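Local coordinates for OxsB protein (Bacillus megaterium, PDB 5UL2), which uses a [4Fe-4S] cluster, S-adenosylmethionine and cob(II)alamin to contract the sugar ring of dAMP to an oxetane aldehyde, a step in oxetanocin A biosynthesis, at residues R495-M500 and N519-I524; R302-L307 and K355-M360; E374-I379 and N413-K418; C321-K326 and N549-R554. All coordinates share one frame; numbering follows the deposited sequence. Where two conformers were deposited one is given.

Contact 1 of 4, residues R495-M500 and N519-I524; sequences RTDALM and NDKEFI
The selenomethionine M500 lays its end over the backbone of I524: its CE sits 3.7 Å from I524 CA, and SE passes 4.3 Å from the CG2 branch of the isoleucine. The chain reaches that position by bending twice beyond CG, at chi2 (-64°) and chi3 (-88°), so the methyl turns in against the first turn of the helix, where it also lies 3.9 Å from F523 O. I524 CG2 is shared between two neighbours, since D497 CB, three residues earlier in the loop, approaches it at 4.2 Å. This is loop-to-helix packing within the AdoMet radical domain, away from the cofactor sites: the loop leaving helix 484-494 lies against the start of helix 521-527. D520 caps that helix. Its OD1 takes F523 N at 3.1 Å from above the carboxylate plane, with a weaker bond from E522 N. K521, in the first turn, crosses D497 at about a right angle; D497 OD2 and K521 NZ are 4.1 Å apart, beyond a salt bridge, though the opposite charges probably attract. The carboxylate of D497 is committed to R495, which grips it side-on: NE reaches OD1 at 2.9 Å and NH2 reaches OD2 at 2.6 Å, both on syn lone pairs. R495 NH1 pairs with E453, and R460 of the same helix, 452-464, donates to D497 O.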
# COMPACT_ATOMS: atom_id res chain seq x y z
N ARG A 495 -6.24 23.76 15.25
CA ARG A 495 -7.15 24.60 14.47
C ARG A 495 -8.46 23.87 14.21
O ARG A 495 -8.48 22.69 13.86
CB ARG A 495 -6.49 25.00 13.15
CG ARG A 495 -5.38 26.03 13.32
CD ARG A 495 -4.83 26.51 11.99
NE ARG A 495 -5.83 27.20 11.18
CZ ARG A 495 -5.55 27.90 10.09
NH1 ARG A 495 -4.29 28.00 9.68
NH2 ARG A 495 -6.51 28.49 9.40
N THR A 496 -9.57 24.59 14.39
CA THR A 496 -10.91 24.05 14.20
C THR A 496 -11.57 24.57 12.93
O THR A 496 -12.74 24.27 12.69
CB THR A 496 -11.79 24.37 15.41
OG1 THR A 496 -11.83 25.79 15.61
CG2 THR A 496 -11.23 23.71 16.66
N ASP A 497 -10.84 25.33 12.11
CA ASP A 497 -11.37 25.87 10.86
C ASP A 497 -10.89 25.07 9.65
O ASP A 497 -10.78 25.62 8.55
CB ASP A 497 -10.99 27.34 10.72
CG ASP A 497 -9.49 27.54 10.62
OD1 ASP A 497 -8.73 26.70 11.15
OD2 ASP A 497 -9.06 28.55 10.02
N ALA A 498 -10.60 23.78 9.83
CA ALA A 498 -10.14 22.92 8.75
C ALA A 498 -11.14 21.84 8.39
O ALA A 498 -11.45 21.64 7.22
CB ALA A 498 -8.79 22.29 9.12
N LEU A 499 -11.67 21.12 9.38
CA LEU A 499 -12.57 20.01 9.12
C LEU A 499 -13.98 20.53 8.91
O LEU A 499 -14.61 21.05 9.85
CB LEU A 499 -12.51 19.00 10.27
CG LEU A 499 -11.10 18.49 10.55
CD1 LEU A 499 -11.11 17.38 11.59
CD2 LEU A 499 -10.44 18.01 9.25
N MSE A 500 -14.49 20.41 7.69
CA MSE A 500 -15.84 20.85 7.36
C MSE A 500 -16.84 19.70 7.41
O MSE A 500 -16.49 18.55 7.18
CB MSE A 500 -15.86 21.48 5.96
CG MSE A 500 -14.91 22.64 5.80
SE MSE A 500 -15.35 24.14 6.95
CE MSE A 500 -16.59 25.06 5.77
N ASN A 519 -12.21 32.15 1.49
CA ASN A 519 -12.28 33.57 1.83
C ASN A 519 -13.45 33.97 2.71
O ASN A 519 -13.36 35.01 3.38
CB ASN A 519 -12.31 34.42 0.55
CG ASN A 519 -11.09 34.19 -0.32
OD1 ASN A 519 -9.96 34.17 0.16
ND2 ASN A 519 -11.32 34.01 -1.62
N ASP A 520 -14.54 33.21 2.74
CA ASP A 520 -15.74 33.60 3.48
C ASP A 520 -15.66 33.00 4.88
O ASP A 520 -15.99 31.83 5.09
CB ASP A 520 -17.00 33.15 2.75
CG ASP A 520 -18.26 33.82 3.26
OD1 ASP A 520 -18.29 34.23 4.44
OD2 ASP A 520 -19.22 33.94 2.47
N LYS A 521 -15.24 33.82 5.85
CA LYS A 521 -15.14 33.34 7.23
C LYS A 521 -16.50 32.94 7.79
O LYS A 521 -16.58 32.03 8.62
CB LYS A 521 -14.50 34.42 8.11
CG LYS A 521 -14.20 33.96 9.53
CD LYS A 521 -13.32 32.72 9.54
CE LYS A 521 -13.01 32.25 10.95
NZ LYS A 521 -12.15 31.03 10.95
N GLU A 522 -17.57 33.58 7.33
CA GLU A 522 -18.91 33.21 7.79
C GLU A 522 -19.32 31.86 7.22
O GLU A 522 -19.94 31.05 7.92
CB GLU A 522 -19.91 34.30 7.39
CG GLU A 522 -21.36 33.98 7.75
CD GLU A 522 -22.30 35.13 7.42
OE1 GLU A 522 -21.83 36.28 7.35
OE2 GLU A 522 -23.51 34.87 7.23
N PHE A 523 -18.99 31.60 5.95
CA PHE A 523 -19.28 30.30 5.36
C PHE A 523 -18.48 29.20 6.06
O PHE A 523 -18.99 28.09 6.27
CB PHE A 523 -18.96 30.33 3.87
CG PHE A 523 -19.37 29.10 3.12
CD1 PHE A 523 -20.65 28.99 2.60
CD2 PHE A 523 -18.48 28.06 2.91
CE1 PHE A 523 -21.03 27.87 1.89
CE2 PHE A 523 -18.85 26.93 2.21
CZ PHE A 523 -20.13 26.83 1.70
N ILE A 524 -17.23 29.49 6.43
CA ILE A 524 -16.38 28.50 7.07
C ILE A 524 -16.90 28.18 8.47
O ILE A 524 -16.95 27.01 8.88
CB ILE A 524 -14.93 28.99 7.10
CG1 ILE A 524 -14.37 29.06 5.68
CG2 ILE A 524 -14.07 28.10 7.98
CD1 ILE A 524 -13.08 29.85 5.57

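Contact 2 of 4, residues R302-L307 and K355-M360; sequences RGALTL and KPHIYM
Strands 304-307 and 357-360 run parallel, with segment axes 4.2 Å apart at 39°, and three backbone bonds join them: L305 N to H357 O (3.0 Å), Y359 N to L305 O (2.8 Å) and L307 N to Y359 O (3.0 Å). Ahead of the ladder, one water donates to both G303 O and K355 O. On one face, I358 reaches along L305 and L307, its CG2 lying 4.3 Å from L307 CB. T306 and Y359 share the other face. There Y359, with CG anti to the backbone N (chi1 175°), brings CD2 to 3.6 Å from T306 CG2, obliquely, while A304 CB rests 3.8 Å from Y359 CB. A304 CB also sits over one face of the H357 imidazole, near its rim, and H357 NE2 is hydrogen-bonded to D395 OD1. T306 OG1 is hydrogen-bonded to L136 O and L138 N. These are neighbouring strands of the partial TIM barrel, linked as a beta-alpha-beta unit through helix 335-351, against which L305, L307 and I358 pack. Strand 393-398 flanks 357-360 on its far edge, and strand 135-136 pairs with 304-311, bringing R135, a cobalamin-binding residue, into a cation-pi contact with Y359.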
# COMPACT_ATOMS: atom_id res chain seq x y z
N ARG A 302 -13.43 -10.01 4.03
CA ARG A 302 -14.26 -8.82 3.98
C ARG A 302 -13.35 -7.61 4.14
O ARG A 302 -12.67 -7.47 5.16
CB ARG A 302 -15.34 -8.84 5.07
CG ARG A 302 -16.43 -9.88 4.84
CD ARG A 302 -17.50 -9.79 5.92
NE ARG A 302 -18.56 -10.77 5.72
CZ ARG A 302 -19.57 -10.96 6.58
NH1 ARG A 302 -19.64 -10.23 7.68
NH2 ARG A 302 -20.50 -11.87 6.32
N GLY A 303 -13.32 -6.75 3.13
CA GLY A 303 -12.43 -5.61 3.14
C GLY A 303 -12.22 -5.11 1.72
O GLY A 303 -13.01 -5.39 0.82
N ALA A 304 -11.12 -4.38 1.54
CA ALA A 304 -10.82 -3.78 0.26
C ALA A 304 -9.90 -4.67 -0.57
O ALA A 304 -9.09 -5.43 -0.03
CB ALA A 304 -10.18 -2.40 0.45
N LEU A 305 -10.05 -4.58 -1.88
CA LEU A 305 -9.15 -5.21 -2.83
C LEU A 305 -8.33 -4.13 -3.52
O LEU A 305 -8.87 -3.08 -3.90
CB LEU A 305 -9.92 -6.03 -3.87
CG LEU A 305 -10.79 -7.16 -3.32
CD1 LEU A 305 -11.48 -7.92 -4.45
CD2 LEU A 305 -9.97 -8.11 -2.46
N THR A 306 -7.03 -4.36 -3.66
CA THR A 306 -6.12 -3.33 -4.13
C THR A 306 -5.99 -3.36 -5.65
O THR A 306 -6.03 -4.42 -6.28
CB THR A 306 -4.73 -3.48 -3.50
OG1 THR A 306 -4.14 -4.71 -3.94
CG2 THR A 306 -4.84 -3.48 -1.98
N LEU A 307 -5.86 -2.17 -6.23
CA LEU A 307 -5.51 -2.02 -7.63
C LEU A 307 -4.53 -0.87 -7.76
O LEU A 307 -4.64 0.13 -7.04
CB LEU A 307 -6.75 -1.75 -8.51
CG LEU A 307 -6.44 -1.50 -9.99
CD1 LEU A 307 -5.70 -2.68 -10.60
CD2 LEU A 307 -7.70 -1.19 -10.78
N LYS A 355 -17.85 -7.25 -0.69
CA LYS A 355 -18.57 -6.03 -1.03
C LYS A 355 -17.67 -5.10 -1.84
O LYS A 355 -16.46 -5.03 -1.59
CB LYS A 355 -19.05 -5.33 0.24
CG LYS A 355 -20.00 -6.18 1.06
CD LYS A 355 -20.66 -5.39 2.17
CE LYS A 355 -21.72 -6.22 2.89
NZ LYS A 355 -21.12 -7.42 3.55
N PRO A 356 -18.22 -4.39 -2.83
CA PRO A 356 -17.38 -3.59 -3.72
C PRO A 356 -16.64 -2.47 -3.00
O PRO A 356 -17.19 -1.39 -2.76
CB PRO A 356 -18.38 -3.03 -4.74
CG PRO A 356 -19.70 -3.06 -4.04
CD PRO A 356 -19.65 -4.27 -3.15
N HIS A 357 -15.37 -2.73 -2.67
CA HIS A 357 -14.51 -1.73 -2.04
C HIS A 357 -13.11 -1.90 -2.61
O HIS A 357 -12.47 -2.94 -2.40
CB HIS A 357 -14.50 -1.88 -0.52
CG HIS A 357 -13.99 -0.67 0.20
ND1 HIS A 357 -14.23 -0.44 1.53
CD2 HIS A 357 -13.25 0.37 -0.24
CE1 HIS A 357 -13.67 0.70 1.89
NE2 HIS A 357 -13.06 1.21 0.83
N ILE A 358 -12.64 -0.89 -3.34
CA ILE A 358 -11.33 -0.92 -3.98
C ILE A 358 -10.39 -0.01 -3.20
O ILE A 358 -10.77 1.09 -2.79
CB ILE A 358 -11.42 -0.49 -5.46
CG1 ILE A 358 -12.31 -1.45 -6.24
CG2 ILE A 358 -10.03 -0.42 -6.09
CD1 ILE A 358 -11.77 -2.87 -6.29
N TYR A 359 -9.17 -0.47 -3.00
CA TYR A 359 -8.10 0.34 -2.42
C TYR A 359 -7.12 0.66 -3.54
O TYR A 359 -6.45 -0.24 -4.06
CB TYR A 359 -7.43 -0.39 -1.26
CG TYR A 359 -6.22 0.33 -0.68
CD1 TYR A 359 -6.37 1.29 0.32
CD2 TYR A 359 -4.94 0.04 -1.12
CE1 TYR A 359 -5.28 1.94 0.85
CE2 TYR A 359 -3.84 0.69 -0.59
CZ TYR A 359 -4.01 1.63 0.39
OH TYR A 359 -2.92 2.28 0.92
N MSE A 360 -7.05 1.93 -3.93
CA MSE A 360 -6.07 2.37 -4.93
C MSE A 360 -4.67 2.38 -4.32
O MSE A 360 -4.31 3.30 -3.59
CB MSE A 360 -6.40 3.76 -5.46
CG MSE A 360 -7.82 3.92 -5.97
SE MSE A 360 -8.21 2.74 -7.46
CE MSE A 360 -9.99 3.42 -7.90
O HOH W 1 -15.83 -5.13 0.88

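Contact 3 of 4, residues E374-I379 and N413-K418; sequences EAQRII and NVERLK. With EDO (1,2-ethanediol), chain R.
E415 leans across the groove between two helices towards A375 and I379. From CB, which has the O2 hydroxyl of an ethanediol (probably from the crystallisation liquor) nearby, the chain runs anti to the backbone N and reaches CG, 4.2 Å from A375 CB. It then bends at chi2 (85°) towards the neighbouring helix, and its two oxygens meet different partners. OE1 faces helix 374-379 and comes to 4.1 Å from I379 CD1; OE2 takes a weak hydrogen bond from the ethanediol O2. I379 CD1 has a second neighbour in K418 CG, at 4.3 Å, and the extended lysine carries its CD on to the same ethanediol. Elsewhere lies the one salt bridge of the contact, R416 NH1 to E374 OE1 at 3.1 Å, nearly straight at 171°. The oxygen lies in the guanidinium plane and is met on its anti side, 22° out of the carboxylate plane, with the two flat groups almost perpendicular, so a single N-H does the work. Other partners hold both ends: R416 NE donates to S402 O, and E374 OE2 accepts from L369 N. The small A375 sits where the segments are closest, its CA 6.6 Å from that of R416. The two helical segments run nearly parallel, 9.8 Å apart, as neighbouring helices of the partial TIM barrel. Further along helix 410-426, M419 meets A375 and I378, and Y422 meets I379. R377 turns towards helix 335-351, while V414 and K418 touch Y510 of helix 510-519.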
# COMPACT_ATOMS: atom_id res chain seq x y z
N GLU A 374 -4.42 15.40 -16.19
CA GLU A 374 -4.50 14.34 -15.19
C GLU A 374 -5.83 14.38 -14.45
O GLU A 374 -6.40 13.34 -14.13
CB GLU A 374 -3.33 14.43 -14.20
CG GLU A 374 -3.32 15.66 -13.32
CD GLU A 374 -2.69 16.86 -13.99
OE1 GLU A 374 -2.55 17.92 -13.33
OE2 GLU A 374 -2.33 16.75 -15.18
N ALA A 375 -6.35 15.59 -14.20
CA ALA A 375 -7.64 15.71 -13.55
C ALA A 375 -8.75 15.15 -14.43
O ALA A 375 -9.71 14.55 -13.93
CB ALA A 375 -7.92 17.17 -13.19
N GLN A 376 -8.63 15.34 -15.75
CA GLN A 376 -9.64 14.82 -16.66
C GLN A 376 -9.62 13.29 -16.69
O GLN A 376 -10.68 12.67 -16.87
CB GLN A 376 -9.42 15.38 -18.06
CG GLN A 376 -10.59 15.12 -19.00
CD GLN A 376 -11.88 15.71 -18.49
OE1 GLN A 376 -12.89 15.01 -18.35
NE2 GLN A 376 -11.87 17.00 -18.19
N ARG A 377 -8.45 12.68 -16.52
CA ARG A 377 -8.39 11.23 -16.42
C ARG A 377 -9.17 10.74 -15.20
O ARG A 377 -9.97 9.81 -15.30
CB ARG A 377 -6.94 10.75 -16.34
CG ARG A 377 -6.79 9.23 -16.37
CD ARG A 377 -5.35 8.78 -16.14
NE ARG A 377 -5.02 8.68 -14.72
CZ ARG A 377 -4.86 7.54 -14.07
NH1 ARG A 377 -5.01 6.38 -14.71
NH2 ARG A 377 -4.56 7.54 -12.78
N ILE A 378 -8.95 11.39 -14.06
CA ILE A 378 -9.65 10.99 -12.84
C ILE A 378 -11.15 11.22 -12.99
O ILE A 378 -11.96 10.37 -12.60
CB ILE A 378 -9.08 11.74 -11.62
CG1 ILE A 378 -7.61 11.39 -11.42
CG2 ILE A 378 -9.88 11.42 -10.38
CD1 ILE A 378 -7.35 9.89 -11.29
N ILE A 379 -11.54 12.36 -13.56
CA ILE A 379 -12.95 12.64 -13.79
C ILE A 379 -13.56 11.59 -14.71
O ILE A 379 -14.66 11.08 -14.45
CB ILE A 379 -13.12 14.07 -14.36
CG1 ILE A 379 -12.79 15.11 -13.29
CG2 ILE A 379 -14.53 14.27 -14.89
CD1 ILE A 379 -12.68 16.52 -13.82
N ASN A 413 -7.05 25.29 -9.70
CA ASN A 413 -7.55 24.80 -8.41
C ASN A 413 -9.03 24.47 -8.48
O ASN A 413 -9.47 23.47 -7.90
CB ASN A 413 -7.27 25.84 -7.32
CG ASN A 413 -5.84 25.81 -6.84
OD1 ASN A 413 -5.47 25.00 -5.99
ND2 ASN A 413 -5.01 26.70 -7.38
N VAL A 414 -9.82 25.29 -9.17
CA VAL A 414 -11.25 25.03 -9.27
C VAL A 414 -11.50 23.73 -10.04
O VAL A 414 -12.40 22.96 -9.70
CB VAL A 414 -11.98 26.22 -9.91
CG1 VAL A 414 -13.45 25.90 -10.13
CG2 VAL A 414 -11.84 27.45 -9.03
N GLU A 415 -10.71 23.48 -11.08
CA GLU A 415 -10.81 22.20 -11.78
C GLU A 415 -10.43 21.04 -10.88
O GLU A 415 -11.02 19.95 -10.99
CB GLU A 415 -9.92 22.21 -13.03
CG GLU A 415 -9.81 20.87 -13.75
CD GLU A 415 -10.94 20.61 -14.72
OE1 GLU A 415 -10.80 19.72 -15.58
OE2 GLU A 415 -11.98 21.31 -14.64
N ARG A 416 -9.48 21.24 -9.97
CA ARG A 416 -9.14 20.20 -9.00
C ARG A 416 -10.30 19.95 -8.04
O ARG A 416 -10.59 18.80 -7.71
CB ARG A 416 -7.88 20.58 -8.23
CG ARG A 416 -6.60 20.14 -8.89
CD ARG A 416 -6.55 18.63 -9.02
NE ARG A 416 -5.21 18.11 -8.75
CZ ARG A 416 -4.28 17.94 -9.67
NH1 ARG A 416 -4.53 18.24 -10.94
NH2 ARG A 416 -3.09 17.46 -9.33
N LEU A 417 -10.96 21.02 -7.58
CA LEU A 417 -12.11 20.85 -6.71
C LEU A 417 -13.20 20.03 -7.40
O LEU A 417 -13.80 19.14 -6.80
CB LEU A 417 -12.65 22.21 -6.27
CG LEU A 417 -13.83 22.19 -5.30
CD1 LEU A 417 -13.47 21.42 -4.04
CD2 LEU A 417 -14.25 23.61 -4.96
N LYS A 418 -13.45 20.32 -8.68
CA LYS A 418 -14.40 19.52 -9.46
C LYS A 418 -13.96 18.06 -9.52
O LYS A 418 -14.79 17.16 -9.37
CB LYS A 418 -14.54 20.10 -10.86
CG LYS A 418 -15.33 19.24 -11.82
CD LYS A 418 -15.49 19.92 -13.18
CE LYS A 418 -16.36 19.11 -14.11
NZ LYS A 418 -16.55 19.79 -15.43
C1 EDO R . -15.64 24.28 -14.41
O1 EDO R . -16.06 24.58 -13.07
C2 EDO R . -14.49 23.28 -14.35
O2 EDO R . -13.49 23.77 -13.45

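Contact 4 of 4, residues C321-K326 and N549-R554; sequences CPRDHK and NTPYSR. With EDO (1,2-ethanediol), chain J; EDO (1,2-ethanediol), chain F.
R323 and P551 make the main side-chain contact, a guanidinium laid on a proline ring. P551 CG stands over the centre of the guanidinium, 3.4 Å from R323 CZ, and P551 CD lies as close to NH1, the ring resting on one face of the flat cation. Hydrophobic contact continues at T550, whose CG2 is tucked against the pyrrolidine of P322, 3.5 Å from its N and 3.8 Å from its CG. The torsion of T550 that sets CG2 anti to the carbonyl carbon (chi1 59°) puts OG1 between N and C, where it caps the helix by accepting S553 N at 3.2 Å; OG1 is also bonded to L547 O. Of hydrogen bonds, one links the two segments: R323 N to N549 O, 3.3 Å, with the donor tilted 34° from the carbonyl plane. Another keeps the arginine folded back on its own loop, NH1 to C321 O at 3.1 Å and 165°, with the oxygen in the guanidinium plane. N549 ND2 is bonded to P220 O. D324 OD1 accepts from H325 ND1, less certainly because H325 is poorly ordered, and two ethanediols also reach the D324 carboxylate. The loop belongs to the radical SAM cluster site: C321 is the last cysteine of a CX4CX2C motif with C313 and C318, although it has two conformers and is also modelled in a doubtful disulfide with C318. P322, H325 and K326 bind cobalamin, consistent with helix 551-563 beginning next to both cofactor sites.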
# COMPACT_ATOMS: atom_id res chain seq x y z
N CYS A 321 11.13 8.85 2.27
CA CYS A 321 10.71 7.71 1.47
C CYS A 321 11.92 7.12 0.77
O CYS A 321 12.57 7.82 -0.01
CB CYS A 321 9.66 8.13 0.45
SG CYS A 321 8.07 8.70 1.14
N PRO A 322 12.25 5.85 1.01
CA PRO A 322 13.42 5.26 0.35
C PRO A 322 13.26 5.25 -1.17
O PRO A 322 12.15 5.19 -1.69
CB PRO A 322 13.48 3.84 0.92
CG PRO A 322 12.75 3.92 2.21
CD PRO A 322 11.66 4.94 2.01
N ARG A 323 14.39 5.29 -1.87
CA ARG A 323 14.36 5.34 -3.32
C ARG A 323 15.57 4.62 -3.88
O ARG A 323 16.61 4.49 -3.24
CB ARG A 323 14.33 6.78 -3.84
CG ARG A 323 15.68 7.47 -3.79
CD ARG A 323 15.48 8.95 -3.62
NE ARG A 323 14.45 9.19 -2.62
CZ ARG A 323 13.82 10.35 -2.46
NH1 ARG A 323 12.89 10.47 -1.52
NH2 ARG A 323 14.11 11.38 -3.25
N ASP A 324 15.41 4.14 -5.11
CA ASP A 324 16.49 3.56 -5.89
C ASP A 324 17.24 4.66 -6.62
O ASP A 324 16.79 5.80 -6.73
CB ASP A 324 15.93 2.52 -6.87
CG ASP A 324 16.95 1.47 -7.25
OD1 ASP A 324 18.05 1.45 -6.65
OD2 ASP A 324 16.65 0.65 -8.14
N HIS A 325 18.43 4.31 -7.12
CA HIS A 325 19.20 5.27 -7.90
C HIS A 325 18.57 5.56 -9.25
O HIS A 325 18.83 6.61 -9.84
CB HIS A 325 20.63 4.76 -8.09
CG HIS A 325 20.72 3.47 -8.84
ND1 HIS A 325 20.35 2.26 -8.29
CD2 HIS A 325 21.14 3.20 -10.10
CE1 HIS A 325 20.54 1.30 -9.18
NE2 HIS A 325 21.02 1.84 -10.29
N LYS A 326 17.73 4.65 -9.76
CA LYS A 326 17.07 4.84 -11.04
C LYS A 326 15.74 5.56 -10.85
O LYS A 326 14.97 5.20 -9.95
CB LYS A 326 16.85 3.49 -11.74
CG LYS A 326 18.11 2.67 -11.93
CD LYS A 326 17.89 1.55 -12.93
CE LYS A 326 19.12 0.66 -13.05
NZ LYS A 326 19.34 -0.14 -11.81
N ASN A 549 18.74 4.75 2.27
CA ASN A 549 18.56 5.32 0.94
C ASN A 549 17.49 6.41 0.92
O ASN A 549 16.79 6.59 -0.09
CB ASN A 549 18.24 4.22 -0.08
CG ASN A 549 19.33 3.17 -0.15
OD1 ASN A 549 20.51 3.47 0.01
ND2 ASN A 549 18.94 1.92 -0.38
N THR A 550 17.35 7.13 2.02
CA THR A 550 16.45 8.27 2.09
C THR A 550 17.25 9.56 2.13
O THR A 550 18.28 9.64 2.81
CB THR A 550 15.56 8.20 3.34
OG1 THR A 550 16.37 8.16 4.51
CG2 THR A 550 14.68 6.96 3.30
N PRO A 551 16.81 10.60 1.40
CA PRO A 551 17.50 11.89 1.49
C PRO A 551 17.62 12.41 2.91
O PRO A 551 18.58 13.13 3.23
CB PRO A 551 16.62 12.81 0.63
CG PRO A 551 15.96 11.89 -0.34
CD PRO A 551 15.71 10.62 0.43
N TYR A 552 16.68 12.05 3.79
CA TYR A 552 16.78 12.47 5.19
C TYR A 552 17.97 11.81 5.87
O TYR A 552 18.64 12.44 6.70
CB TYR A 552 15.49 12.14 5.93
CG TYR A 552 15.32 12.94 7.21
CD1 TYR A 552 15.91 12.52 8.40
CD2 TYR A 552 14.58 14.12 7.22
CE1 TYR A 552 15.77 13.26 9.56
CE2 TYR A 552 14.44 14.86 8.38
CZ TYR A 552 15.03 14.42 9.54
OH TYR A 552 14.88 15.15 10.70
N SER A 553 18.26 10.55 5.53
CA SER A 553 19.45 9.91 6.08
C SER A 553 20.72 10.59 5.58
O SER A 553 21.67 10.78 6.34
CB SER A 553 19.47 8.42 5.73
OG SER A 553 19.49 8.21 4.33
N ARG A 554 20.73 10.99 4.30
CA ARG A 554 21.87 11.72 3.77
C ARG A 554 22.03 13.07 4.47
O ARG A 554 23.14 13.47 4.82
CB ARG A 554 21.71 11.91 2.26
CG ARG A 554 22.96 12.38 1.54
CD ARG A 554 24.03 11.30 1.50
NE ARG A 554 23.65 10.17 0.66
CZ ARG A 554 23.23 9.00 1.11
NH1 ARG A 554 23.13 8.79 2.42
NH2 ARG A 554 22.91 8.03 0.27
C1 EDO J . 19.22 -0.80 -3.31
O1 EDO J . 17.99 -0.66 -4.02
C2 EDO J . 20.36 -0.23 -4.15
O2 EDO J . 20.42 -0.91 -5.41
C1 EDO F . 17.28 -3.31 -7.84
O1 EDO F . 16.97 -2.52 -8.99
C2 EDO F . 18.75 -3.71 -7.88
O2 EDO F . 19.03 -4.38 -9.12

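From the N terminus, segment 302-307 opens contact 2 and is soon followed by 321-326, the first half of contact 4. Contact 2 then closes at 355-360, so these two cross, interlacing the first barrel strands with the cluster loop. Next comes contact 3, 374-379 with 413-418, pairing helices around the barrel. Contact 1 follows in series, folding 495-500 onto 519-524; its nearest atoms are about 9 Å from those of contact 3. Both fall within the long excursion that contact 4 ends at 549-554, which returns the chain to the cofactor loop. None of the four touches another.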